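PDB 3DTY: oxidoreductase, Gfo/Idh/MocA family from Pseudomonas syringae pv. tomato, which binds magnesium, forms a tetramer and probably catalyses NAD(P)-dependent oxidation or reduction of a substrate not yet identified. Local coordinates for residues A[346-349]-A[355-358]; A[11-16]-A[340-345]; A[292-297]-A[302-307]; A[164-169]-A[217-222]. All blocks are in the same frame, centred on the assembly; numbering follows the deposited sequence.

Contact 1: residues A[346-349]-A[355-358]; sequences DATD and ALSA
Ala347 meets Ala355 and Leu356 where two consecutive helices, 330-349 and 353-357, are joined by a short turn: the chain leaves the first helix at its C-terminal end and starts the short second one within a few residues. Small side chains are what let the backbones come so near, with the CA atoms of Ala347 and Leu356 5.2 Å apart. The methyl of Ala347 points at the second helix and settles over the start of Leu356, its CB 3.8 Å from Leu356 N and 4.0 Å from Leu356 CB. Ala355 adds its own methyl from the flank, CB to CB 4.2 Å from Ala347. This is the close part, buried on the Ala347 side and apolar in its side chains, with no hydrogen bond between the two segments. Outward the contact thins quickly. Asp346 and Ser357 turn to other partners, the carboxylate of Asp346 forming a salt bridge with Arg350, and Ser357 and Ala358 are exposed. On the inner side Thr348 continues the packing, and its side chain also touches Ile138 and His111 of the Rossmann domain. Its hydroxyl is hydrogen-bonded to Ala344 O, one turn back in the same helix. With CG anti to its backbone N (chi1 178°), Leu356 sends its isopropyl end across that hydroxyl, and Leu356 CD2 stops 3.6 Å from Thr348 OG1.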
loop_
_atom_site.group_PDB
_atom_site.type_symbol
_atom_site.label_atom_id
_atom_site.label_comp_id
_atom_site.label_asym_id
_atom_site.label_seq_id
_atom_site.Cartn_x
_atom_site.Cartn_y
_atom_site.Cartn_z
ATOM N N ASP A 346 6.855 -24.664 -33.090
ATOM C CA ASP A 346 5.923 -25.195 -34.070
ATOM C C ASP A 346 5.863 -24.349 -35.334
ATOM O O ASP A 346 5.803 -24.885 -36.440
ATOM C CB ASP A 346 4.526 -25.306 -33.462
ATOM C CG ASP A 346 3.580 -26.112 -34.332
ATOM O OD1 ASP A 346 3.688 -27.356 -34.329
ATOM O OD2 ASP A 346 2.726 -25.511 -35.013
ATOM N N ALA A 347 5.869 -23.031 -35.176
ATOM C CA ALA A 347 5.820 -22.145 -36.332
ATOM C C ALA A 347 7.105 -22.317 -37.134
ATOM O O ALA A 347 7.083 -22.345 -38.368
ATOM C CB ALA A 347 5.674 -20.701 -35.887
ATOM N N THR A 348 8.220 -22.436 -36.419
ATOM C CA THR A 348 9.524 -22.615 -37.047
ATOM C C THR A 348 9.567 -23.937 -37.804
ATOM O O THR A 348 10.071 -23.993 -38.924
ATOM C CB THR A 348 10.666 -22.615 -36.002
ATOM O OG1 THR A 348 10.765 -21.320 -35.399
ATOM C CG2 THR A 348 11.996 -22.954 -36.662
ATOM N N ASP A 349 9.042 -24.997 -37.191
ATOM C CA ASP A 349 9.029 -26.315 -37.817
ATOM C C ASP A 349 8.116 -26.329 -39.030
ATOM O O ASP A 349 8.236 -27.182 -39.903
ATOM C CB ASP A 349 8.581 -27.390 -36.820
ATOM C CG ASP A 349 9.637 -27.681 -35.758
ATOM O OD1 ASP A 349 10.832 -27.425 -36.016
ATOM O OD2 ASP A 349 9.278 -28.181 -34.672
ATOM N N ALA A 355 3.830 -16.362 -39.084
ATOM C CA ALA A 355 3.266 -16.907 -37.856
ATOM C C ALA A 355 4.280 -16.743 -36.717
ATOM O O ALA A 355 3.937 -16.297 -35.624
ATOM C CB ALA A 355 2.919 -18.377 -38.042
ATOM N N LEU A 356 5.533 -17.090 -36.987
ATOM C CA LEU A 356 6.579 -16.984 -35.984
ATOM C C LEU A 356 6.695 -15.572 -35.423
ATOM O O LEU A 356 6.864 -15.389 -34.218
ATOM C CB LEU A 356 7.918 -17.418 -36.578
ATOM C CG LEU A 356 9.162 -17.338 -35.686
ATOM C CD1 LEU A 356 8.942 -18.132 -34.400
ATOM C CD2 LEU A 356 10.366 -17.886 -36.454
ATOM N N SER A 357 6.595 -14.575 -36.293
ATOM C CA SER A 357 6.704 -13.182 -35.872
ATOM C C SER A 357 5.557 -12.750 -34.965
ATOM O O SER A 357 5.693 -11.797 -34.203
ATOM C CB SER A 357 6.768 -12.264 -37.094
ATOM O OG SER A 357 7.927 -12.535 -37.863
ATOM N N ALA A 358 4.431 -13.454 -35.046
ATOM C CA ALA A 358 3.274 -13.137 -34.221
ATOM C C ALA A 358 3.437 -13.674 -32.799
ATOM O O ALA A 358 2.622 -13.381 -31.927
ATOM C CB ALA A 358 2.018 -13.708 -34.849
#

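Contact 2: residues A[11-16]-A[340-345]; sequences QPIRWA and RFALAM
Ile13 has CG1 beside its backbone N (chi1 -57°) and CD1 extended beyond it (chi2 178°), which carries the terminal methyl straight out from the strand to the helix facing it. There CD1 meets two residues three positions apart on helix 330-349. It comes down on Ala342, 3.8 Å from Ala342 CB and 3.9 Å from Ala342 CA, so that it rests against the helix surface itself. The second partner is selenomethionine Met345, whose chain is extended beyond CG and leans outward and back toward the N-terminal end of the helix until SE lies 4.0 Å from Ile13 CD1. One methyl group thus rests in the angle between a short side chain and a long one, and the gap between backbones stays modest: the CA atoms of Ile13 and Ala342 are 7.6 Å apart. The interaction is wholly apolar, with no hydrogen bond between the segments. It illustrates how a helix from the C-terminal part of the chain can pack on the Rossmann domain, which in this family binds the nicotinamide cofactor, here against its first strand, 13-17. That strand is held in the parallel sheet by backbone hydrogen bonds, Ile13 pairing with Thr39 and Val41, and Arg14 with Gln87 and Ala88. Helix 330-349 reaches further over the same sheet: Met345 also touches Phe40 of strand 40-46, and with Phe341 it packs on Val113 of strand 111-114.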
loop_
_atom_site.group_PDB
_atom_site.type_symbol
_atom_site.label_atom_id
_atom_site.label_comp_id
_atom_site.label_asym_id
_atom_site.label_seq_id
_atom_site.Cartn_x
_atom_site.Cartn_y
_atom_site.Cartn_z
ATOM N N GLN A 11 0.494 -32.707 -30.165
ATOM C CA GLN A 11 1.357 -33.744 -29.617
ATOM C C GLN A 11 2.385 -33.065 -28.713
ATOM O O GLN A 11 3.089 -32.153 -29.150
ATOM C CB GLN A 11 2.066 -34.455 -30.771
ATOM C CG GLN A 11 2.438 -35.902 -30.533
ATOM C CD GLN A 11 3.130 -36.515 -31.743
ATOM O OE1 GLN A 11 4.291 -36.212 -32.032
ATOM N NE2 GLN A 11 2.411 -37.368 -32.465
ATOM N N PRO A 12 2.468 -33.477 -27.437
ATOM C CA PRO A 12 3.451 -32.844 -26.553
ATOM C C PRO A 12 4.840 -32.912 -27.192
ATOM O O PRO A 12 5.225 -33.931 -27.767
ATOM C CB PRO A 12 3.361 -33.677 -25.278
ATOM C CG PRO A 12 1.924 -34.103 -25.262
ATOM C CD PRO A 12 1.671 -34.481 -26.711
ATOM N N ILE A 13 5.586 -31.822 -27.104
ATOM C CA ILE A 13 6.921 -31.781 -27.679
ATOM C C ILE A 13 7.898 -32.656 -26.882
ATOM O O ILE A 13 8.044 -32.495 -25.668
ATOM C CB ILE A 13 7.428 -30.328 -27.731
ATOM C CG1 ILE A 13 6.441 -29.480 -28.544
ATOM C CG2 ILE A 13 8.823 -30.275 -28.350
ATOM C CD1 ILE A 13 6.809 -28.002 -28.633
ATOM N N ARG A 14 8.541 -33.600 -27.569
ATOM C CA ARG A 14 9.506 -34.491 -26.927
ATOM C C ARG A 14 10.605 -33.599 -26.374
ATOM O O ARG A 14 11.369 -32.976 -27.119
ATOM C CB ARG A 14 10.038 -35.514 -27.939
ATOM C CG ARG A 14 8.952 -36.495 -28.407
ATOM C CD ARG A 14 9.511 -37.599 -29.303
ATOM N NE ARG A 14 10.117 -37.077 -30.523
ATOM C CZ ARG A 14 9.438 -36.649 -31.583
ATOM N NH1 ARG A 14 8.113 -36.680 -31.589
ATOM N NH2 ARG A 14 10.088 -36.185 -32.640
ATOM N N TRP A 15 10.675 -33.566 -25.048
ATOM C CA TRP A 15 11.574 -32.679 -24.329
ATOM C C TRP A 15 12.608 -33.327 -23.417
ATOM O O TRP A 15 12.436 -34.453 -22.947
ATOM C CB TRP A 15 10.677 -31.728 -23.532
ATOM C CG TRP A 15 11.339 -30.623 -22.829
ATOM C CD1 TRP A 15 12.096 -29.628 -23.379
ATOM C CD2 TRP A 15 11.234 -30.332 -21.438
ATOM N NE1 TRP A 15 12.465 -28.727 -22.408
ATOM C CE2 TRP A 15 11.950 -29.136 -21.207
ATOM C CE3 TRP A 15 10.601 -30.966 -20.359
ATOM C CZ2 TRP A 15 12.050 -28.558 -19.942
ATOM C CZ3 TRP A 15 10.700 -30.386 -19.095
ATOM C CH2 TRP A 15 11.421 -29.193 -18.901
ATOM N N ALA A 16 13.686 -32.588 -23.172
ATOM C CA ALA A 16 14.770 -33.031 -22.310
ATOM C C ALA A 16 15.369 -31.843 -21.562
ATOM O O ALA A 16 15.137 -30.688 -21.908
ATOM C CB ALA A 16 15.856 -33.710 -23.132
ATOM N N ARG A 340 4.762 -20.158 -25.183
ATOM C CA ARG A 340 5.143 -19.371 -26.348
ATOM C C ARG A 340 6.350 -20.003 -27.017
ATOM O O ARG A 340 6.463 -19.992 -28.241
ATOM C CB ARG A 340 5.445 -17.926 -25.951
ATOM C CG ARG A 340 4.192 -17.159 -25.608
ATOM C CD ARG A 340 4.497 -15.774 -25.113
ATOM N NE ARG A 340 3.292 -15.128 -24.604
ATOM C CZ ARG A 340 3.292 -13.981 -23.935
ATOM N NH1 ARG A 340 4.438 -13.356 -23.697
ATOM N NH2 ARG A 340 2.149 -13.465 -23.498
ATOM N N PHE A 341 7.249 -20.553 -26.209
ATOM C CA PHE A 341 8.416 -21.226 -26.745
ATOM C C PHE A 341 7.899 -22.351 -27.656
ATOM O O PHE A 341 8.385 -22.536 -28.769
ATOM C CB PHE A 341 9.268 -21.820 -25.612
ATOM C CG PHE A 341 10.028 -20.796 -24.801
ATOM C CD1 PHE A 341 10.472 -19.608 -25.380
ATOM C CD2 PHE A 341 10.357 -21.055 -23.470
ATOM C CE1 PHE A 341 11.236 -18.696 -24.649
ATOM C CE2 PHE A 341 11.122 -20.152 -22.729
ATOM C CZ PHE A 341 11.563 -18.970 -23.317
ATOM N N ALA A 342 6.893 -23.081 -27.181
ATOM C CA ALA A 342 6.314 -24.188 -27.945
ATOM C C ALA A 342 5.671 -23.688 -29.239
ATOM O O ALA A 342 5.782 -24.328 -30.282
ATOM C CB ALA A 342 5.281 -24.934 -27.096
ATOM N N LEU A 343 4.992 -22.549 -29.167
ATOM C CA LEU A 343 4.362 -21.981 -30.355
ATOM C C LEU A 343 5.446 -21.560 -31.349
ATOM O O LEU A 343 5.305 -21.755 -32.556
ATOM C CB LEU A 343 3.490 -20.773 -29.977
ATOM C CG LEU A 343 2.210 -21.097 -29.196
ATOM C CD1 LEU A 343 1.452 -19.811 -28.837
ATOM C CD2 LEU A 343 1.343 -22.031 -30.029
ATOM N N ALA A 344 6.536 -20.999 -30.839
ATOM C CA ALA A 344 7.625 -20.567 -31.712
ATOM C C ALA A 344 8.264 -21.786 -32.386
ATOM O O ALA A 344 8.592 -21.760 -33.574
ATOM C CB ALA A 344 8.668 -19.786 -30.907
HETATM N N MSE A 345 8.424 -22.861 -31.627
HETATM C CA MSE A 345 9.015 -24.073 -32.176
HETATM C C MSE A 345 8.164 -24.639 -33.307
HETATM O O MSE A 345 8.683 -25.041 -34.351
HETATM C CB MSE A 345 9.165 -25.128 -31.081
HETATM C CG MSE A 345 10.124 -24.730 -29.983
HETATM SE SE MSE A 345 10.271 -26.067 -28.621
HETATM C CE MSE A 345 11.396 -25.097 -27.369
#

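Contact 3: residues A[292-297]-A[302-307]; sequences QLSFEV and AQILER
Gln292 opens the first strand opposite Glu306 in a non-hydrogen-bonded pair, and their side chains run side by side in the same direction. A bend at chi2 (80°) turns the Gln292 amide toward the Glu306 carboxylate, where NE2 donates to Glu306 OE1 at 3.0 Å, nearly straight (161°) and close to the amide plane, though it arrives from above the carboxylate plane. Next comes Leu293, a hydrogen-bonded pair with Leu305: Leu293 N gives to Leu305 O at 2.9 Å, and Leu305 N returns the bond to Leu293 O at 2.8 Å. These two strands form an antiparallel beta hairpin at one edge of the large mixed sheet of the C-terminal domain. Strand 302-306 is outermost within its own chain, but Ala302, Gln303 and Ile304 pair antiparallel with a strand of the second subunit, so the sheet continues into the tetramer. Ser294 faces Ile304, whose CD1 lies 4.0 Å from Ser294 CA, and its hydroxyl donates to Glu296 OE2 two residues on. Phe295 then repeats the two-bond pattern with Gln303. Its side chain joins Leu293 and Leu305 on the buried face toward helix 149-159, with Phe295 CB 3.6 Å from Leu305 CD1; obliquely to the ring, Gln303 OE1 comes within 3.3 Å of Phe295 CD2. At Glu296, CG approaches Ala302 CB at 4.2 Å, while the carboxylate holds Arg275 in a salt bridge.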
loop_
_atom_site.group_PDB
_atom_site.type_symbol
_atom_site.label_atom_id
_atom_site.label_comp_id
_atom_site.label_asym_id
_atom_site.label_seq_id
_atom_site.Cartn_x
_atom_site.Cartn_y
_atom_site.Cartn_z
ATOM N N GLN A 292 -1.162 -6.442 -10.491
ATOM C CA GLN A 292 -1.624 -5.067 -10.571
ATOM C C GLN A 292 -0.664 -4.284 -11.445
ATOM O O GLN A 292 0.511 -4.622 -11.566
ATOM C CB GLN A 292 -1.721 -4.402 -9.193
ATOM C CG GLN A 292 -2.870 -4.898 -8.318
ATOM C CD GLN A 292 -2.552 -6.212 -7.634
ATOM O OE1 GLN A 292 -1.561 -6.323 -6.904
ATOM N NE2 GLN A 292 -3.390 -7.213 -7.864
ATOM N N LEU A 293 -1.195 -3.242 -12.062
ATOM C CA LEU A 293 -0.435 -2.373 -12.936
ATOM C C LEU A 293 -0.922 -0.957 -12.651
ATOM O O LEU A 293 -2.114 -0.678 -12.781
ATOM C CB LEU A 293 -0.720 -2.741 -14.394
ATOM C CG LEU A 293 -0.125 -1.847 -15.480
ATOM C CD1 LEU A 293 1.391 -1.987 -15.493
ATOM C CD2 LEU A 293 -0.720 -2.233 -16.827
ATOM N N SER A 294 -0.015 -0.076 -12.242
ATOM C CA SER A 294 -0.394 1.308 -11.961
ATOM C C SER A 294 -0.421 2.132 -13.249
ATOM O O SER A 294 0.489 2.040 -14.070
ATOM C CB SER A 294 0.582 1.950 -10.974
ATOM O OG SER A 294 0.257 3.319 -10.768
ATOM N N PHE A 295 -1.475 2.927 -13.425
ATOM C CA PHE A 295 -1.632 3.774 -14.608
ATOM C C PHE A 295 -1.920 5.180 -14.095
ATOM O O PHE A 295 -2.982 5.440 -13.532
ATOM C CB PHE A 295 -2.785 3.248 -15.467
ATOM C CG PHE A 295 -3.041 4.048 -16.717
ATOM C CD1 PHE A 295 -1.989 4.421 -17.555
ATOM C CD2 PHE A 295 -4.344 4.402 -17.074
ATOM C CE1 PHE A 295 -2.225 5.135 -18.729
ATOM C CE2 PHE A 295 -4.596 5.119 -18.250
ATOM C CZ PHE A 295 -3.533 5.485 -19.080
ATOM N N GLU A 296 -0.968 6.083 -14.292
ATOM C CA GLU A 296 -1.095 7.435 -13.773
ATOM C C GLU A 296 -1.103 8.557 -14.807
ATOM O O GLU A 296 -0.049 9.060 -15.197
ATOM C CB GLU A 296 0.038 7.683 -12.779
ATOM C CG GLU A 296 0.124 6.658 -11.651
ATOM C CD GLU A 296 1.531 6.549 -11.071
ATOM O OE1 GLU A 296 2.188 7.594 -10.893
ATOM O OE2 GLU A 296 1.977 5.414 -10.790
ATOM N N VAL A 297 -2.298 8.956 -15.230
ATOM C CA VAL A 297 -2.446 10.033 -16.195
ATOM C C VAL A 297 -2.303 11.353 -15.445
ATOM O O VAL A 297 -3.071 11.637 -14.524
ATOM C CB VAL A 297 -3.830 10.000 -16.871
ATOM C CG1 VAL A 297 -3.950 11.163 -17.858
ATOM C CG2 VAL A 297 -4.038 8.669 -17.575
ATOM N N ALA A 302 -5.110 8.584 -10.148
ATOM C CA ALA A 302 -4.273 7.427 -10.436
ATOM C C ALA A 302 -5.195 6.226 -10.616
ATOM O O ALA A 302 -6.296 6.186 -10.054
ATOM C CB ALA A 302 -3.315 7.174 -9.282
ATOM N N GLN A 303 -4.746 5.251 -11.395
ATOM C CA GLN A 303 -5.538 4.055 -11.628
ATOM C C GLN A 303 -4.743 2.777 -11.392
ATOM O O GLN A 303 -3.524 2.735 -11.584
ATOM C CB GLN A 303 -6.075 4.044 -13.058
ATOM C CG GLN A 303 -7.149 5.066 -13.339
ATOM C CD GLN A 303 -7.547 5.087 -14.797
ATOM O OE1 GLN A 303 -6.933 5.780 -15.616
ATOM N NE2 GLN A 303 -8.570 4.316 -15.138
ATOM N N ILE A 304 -5.452 1.733 -10.979
ATOM C CA ILE A 304 -4.837 0.437 -10.750
ATOM C C ILE A 304 -5.568 -0.590 -11.598
ATOM O O ILE A 304 -6.749 -0.867 -11.361
ATOM C CB ILE A 304 -4.944 -0.005 -9.270
ATOM C CG1 ILE A 304 -4.178 0.975 -8.371
ATOM C CG2 ILE A 304 -4.399 -1.419 -9.112
ATOM C CD1 ILE A 304 -2.696 1.065 -8.679
ATOM N N LEU A 305 -4.873 -1.142 -12.589
ATOM C CA LEU A 305 -5.454 -2.170 -13.444
ATOM C C LEU A 305 -5.158 -3.529 -12.827
ATOM O O LEU A 305 -4.072 -3.762 -12.294
ATOM C CB LEU A 305 -4.874 -2.107 -14.863
ATOM C CG LEU A 305 -5.358 -0.941 -15.734
ATOM C CD1 LEU A 305 -4.925 0.375 -15.121
ATOM C CD2 LEU A 305 -4.800 -1.076 -17.141
ATOM N N GLU A 306 -6.133 -4.424 -12.924
ATOM C CA GLU A 306 -6.032 -5.757 -12.358
ATOM C C GLU A 306 -6.038 -6.851 -13.418
ATOM O O GLU A 306 -6.792 -6.785 -14.384
ATOM C CB GLU A 306 -7.208 -5.994 -11.396
ATOM C CG GLU A 306 -7.117 -5.257 -10.057
ATOM C CD GLU A 306 -6.384 -6.061 -8.995
ATOM O OE1 GLU A 306 -6.047 -7.242 -9.254
ATOM O OE2 GLU A 306 -6.156 -5.519 -7.894
ATOM N N ARG A 307 -5.194 -7.857 -13.226
ATOM C CA ARG A 307 -5.129 -8.984 -14.145
ATOM C C ARG A 307 -6.527 -9.584 -14.294
ATOM O O ARG A 307 -7.299 -9.624 -13.333
ATOM C CB ARG A 307 -4.199 -10.073 -13.594
ATOM C CG ARG A 307 -4.126 -11.339 -14.464
ATOM C CD ARG A 307 -3.526 -12.513 -13.683
ATOM N NE ARG A 307 -4.429 -12.996 -12.635
ATOM C CZ ARG A 307 -5.510 -13.742 -12.860
ATOM N NH1 ARG A 307 -5.829 -14.105 -14.100
ATOM N NH2 ARG A 307 -6.282 -14.126 -11.847
#

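Contact 4: residues A[164-169]-A[217-222]; sequences GDVRMV and VMLPDL
The hydrophobic layer between the large mixed sheet of the C-terminal domain and the helices covering it includes Val166, Val169, Leu219 and Leu222. Val166 and Val169 point their side chains from strand 166-174 to the turn that follows helix 203-218, and the two leucines of that turn point back. Leu219 does most of the bridging, because its two methyls part to serve different valines. Its CD2 crosses Val166 at an angle and lies 3.5 Å from Val166 CG2, a tight fit for two carbons, while CD1 reaches tip to tip toward Val169, 3.7 Å from Val169 CG2. The same Val169 CG2 also receives Leu222 CD2 end-on at 3.8 Å, so this one methyl is shared by both leucines. It stands beside the backbone N of Val169, the other branch, CG1, lying anti to that N (chi1 -177°). Leu219 is the first residue beyond the helix to leave helical backbone angles, and a type I beta turn runs from it to Leu222, closed by Leu222 N to Leu219 O at 3.2 Å. That turn brings both leucines to the same side of the chain, while Pro220 and Asp221 at its corners are exposed. On the strand, Arg167 and Met168 form a classic beta bulge opposite Ile277. The bulge lies between the two valines, whose side chains both face the turn. Around them, Leu219 also touches Ile158 of helix 149-159, and Tyr251 of strand 244-251 packs on both Val169 and Leu222. Arg167 NH1 is hydrogen-bonded to Ser179 O of the fourth subunit.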
loop_
_atom_site.group_PDB
_atom_site.type_symbol
_atom_site.label_atom_id
_atom_site.label_comp_id
_atom_site.label_asym_id
_atom_site.label_seq_id
_atom_site.Cartn_x
_atom_site.Cartn_y
_atom_site.Cartn_z
ATOM N N GLY A 164 1.300 8.932 -24.241
ATOM C CA GLY A 164 1.768 10.030 -25.066
ATOM C C GLY A 164 3.164 9.630 -25.527
ATOM O O GLY A 164 3.434 8.447 -25.737
ATOM N N ASP A 165 4.061 10.593 -25.680
ATOM C CA ASP A 165 5.420 10.275 -26.098
ATOM C C ASP A 165 6.247 9.786 -24.909
ATOM O O ASP A 165 6.307 10.454 -23.880
ATOM C CB ASP A 165 6.091 11.507 -26.696
ATOM C CG ASP A 165 5.359 12.033 -27.913
ATOM O OD1 ASP A 165 5.210 11.273 -28.888
ATOM O OD2 ASP A 165 4.940 13.208 -27.889
ATOM N N VAL A 166 6.883 8.626 -25.055
ATOM C CA VAL A 166 7.711 8.073 -23.983
ATOM C C VAL A 166 8.943 8.948 -23.766
ATOM O O VAL A 166 9.645 9.286 -24.715
ATOM C CB VAL A 166 8.164 6.635 -24.307
ATOM C CG1 VAL A 166 9.218 6.172 -23.292
ATOM C CG2 VAL A 166 6.965 5.704 -24.290
ATOM N N ARG A 167 9.203 9.296 -22.509
ATOM C CA ARG A 167 10.324 10.155 -22.155
ATOM C C ARG A 167 11.366 9.462 -21.295
ATOM O O ARG A 167 12.561 9.719 -21.427
ATOM C CB ARG A 167 9.809 11.394 -21.420
ATOM C CG ARG A 167 9.008 12.325 -22.309
ATOM C CD ARG A 167 8.443 13.500 -21.541
ATOM N NE ARG A 167 7.880 14.479 -22.464
ATOM C CZ ARG A 167 7.212 15.565 -22.098
ATOM N NH1 ARG A 167 7.002 15.823 -20.814
ATOM N NH2 ARG A 167 6.787 16.414 -23.025
HETATM N N MSE A 168 10.907 8.599 -20.398
HETATM C CA MSE A 168 11.807 7.868 -19.523
HETATM C C MSE A 168 11.338 6.451 -19.227
HETATM O O MSE A 168 10.144 6.181 -19.109
HETATM C CB MSE A 168 11.988 8.605 -18.196
HETATM C CG MSE A 168 12.773 9.888 -18.284
HETATM SE SE MSE A 168 12.398 10.906 -16.705
HETATM C CE MSE A 168 10.831 11.793 -17.377
ATOM N N VAL A 169 12.303 5.552 -19.113
ATOM C CA VAL A 169 12.032 4.167 -18.774
ATOM C C VAL A 169 12.921 3.902 -17.562
ATOM O O VAL A 169 14.143 3.880 -17.678
ATOM C CB VAL A 169 12.436 3.198 -19.901
ATOM C CG1 VAL A 169 12.065 1.763 -19.501
ATOM C CG2 VAL A 169 11.769 3.604 -21.208
ATOM N N VAL A 217 9.737 -5.719 -24.252
ATOM C CA VAL A 217 8.382 -6.163 -24.554
ATOM C C VAL A 217 7.425 -4.973 -24.654
ATOM O O VAL A 217 6.600 -4.909 -25.562
ATOM C CB VAL A 217 7.833 -7.118 -23.458
ATOM C CG1 VAL A 217 6.354 -7.392 -23.714
ATOM C CG2 VAL A 217 8.617 -8.432 -23.455
HETATM N N MSE A 218 7.538 -4.039 -23.713
HETATM C CA MSE A 218 6.657 -2.868 -23.687
HETATM C C MSE A 218 6.991 -1.820 -24.745
HETATM O O MSE A 218 6.111 -1.103 -25.215
HETATM C CB MSE A 218 6.726 -2.180 -22.325
HETATM C CG MSE A 218 6.475 -3.080 -21.127
HETATM SE SE MSE A 218 6.474 -2.040 -19.502
HETATM C CE MSE A 218 5.995 -3.466 -18.276
ATOM N N LEU A 219 8.266 -1.729 -25.099
ATOM C CA LEU A 219 8.721 -0.724 -26.048
ATOM C C LEU A 219 9.646 -1.344 -27.091
ATOM O O LEU A 219 10.839 -1.043 -27.127
ATOM C CB LEU A 219 9.466 0.372 -25.281
ATOM C CG LEU A 219 8.655 1.100 -24.202
ATOM C CD1 LEU A 219 9.489 1.245 -22.933
ATOM C CD2 LEU A 219 8.209 2.465 -24.725
ATOM N N PRO A 220 9.104 -2.206 -27.964
ATOM C CA PRO A 220 9.916 -2.862 -28.997
ATOM C C PRO A 220 10.639 -1.957 -29.989
ATOM O O PRO A 220 11.672 -2.339 -30.533
ATOM C CB PRO A 220 8.915 -3.799 -29.678
ATOM C CG PRO A 220 7.620 -3.065 -29.549
ATOM C CD PRO A 220 7.678 -2.551 -28.117
ATOM N N ASP A 221 10.117 -0.758 -30.216
ATOM C CA ASP A 221 10.738 0.151 -31.177
ATOM C C ASP A 221 11.811 1.073 -30.603
ATOM O O ASP A 221 12.494 1.776 -31.346
ATOM C CB ASP A 221 9.656 0.979 -31.875
ATOM C CG ASP A 221 8.607 0.107 -32.549
ATOM O OD1 ASP A 221 8.988 -0.948 -33.103
ATOM O OD2 ASP A 221 7.411 0.473 -32.529
ATOM N N LEU A 222 11.970 1.059 -29.284
ATOM C CA LEU A 222 12.956 1.908 -28.624
ATOM C C LEU A 222 14.357 1.330 -28.849
ATOM O O LEU A 222 14.582 0.141 -28.618
ATOM C CB LEU A 222 12.642 1.974 -27.124
ATOM C CG LEU A 222 12.909 3.268 -26.358
ATOM C CD1 LEU A 222 12.042 4.378 -26.920
ATOM C CD2 LEU A 222 12.602 3.060 -24.882
#

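From the N terminus, the chain enters contact 2 almost at once through strand 13-17, but that contact closes only when helix 330-349 arrives, 324 residues later. Contacts 4 and 3 are both nested inside this long loop, one after the other: 164-169 with 217-222 fastens a helix end to the mixed sheet, and the hairpin 292-297 with 302-307 supplies that sheet's border toward another subunit. Their centres lie about 17 Å apart. Contact 1 opens after contact 2 has closed and uses the same helix; the two touch, Leu356 CD1 lying 3.7 Å from Ala344 O. None of the contacts cross. Of the four, only contact 2 has one segment in the Rossmann family region and the other in the C-terminal one.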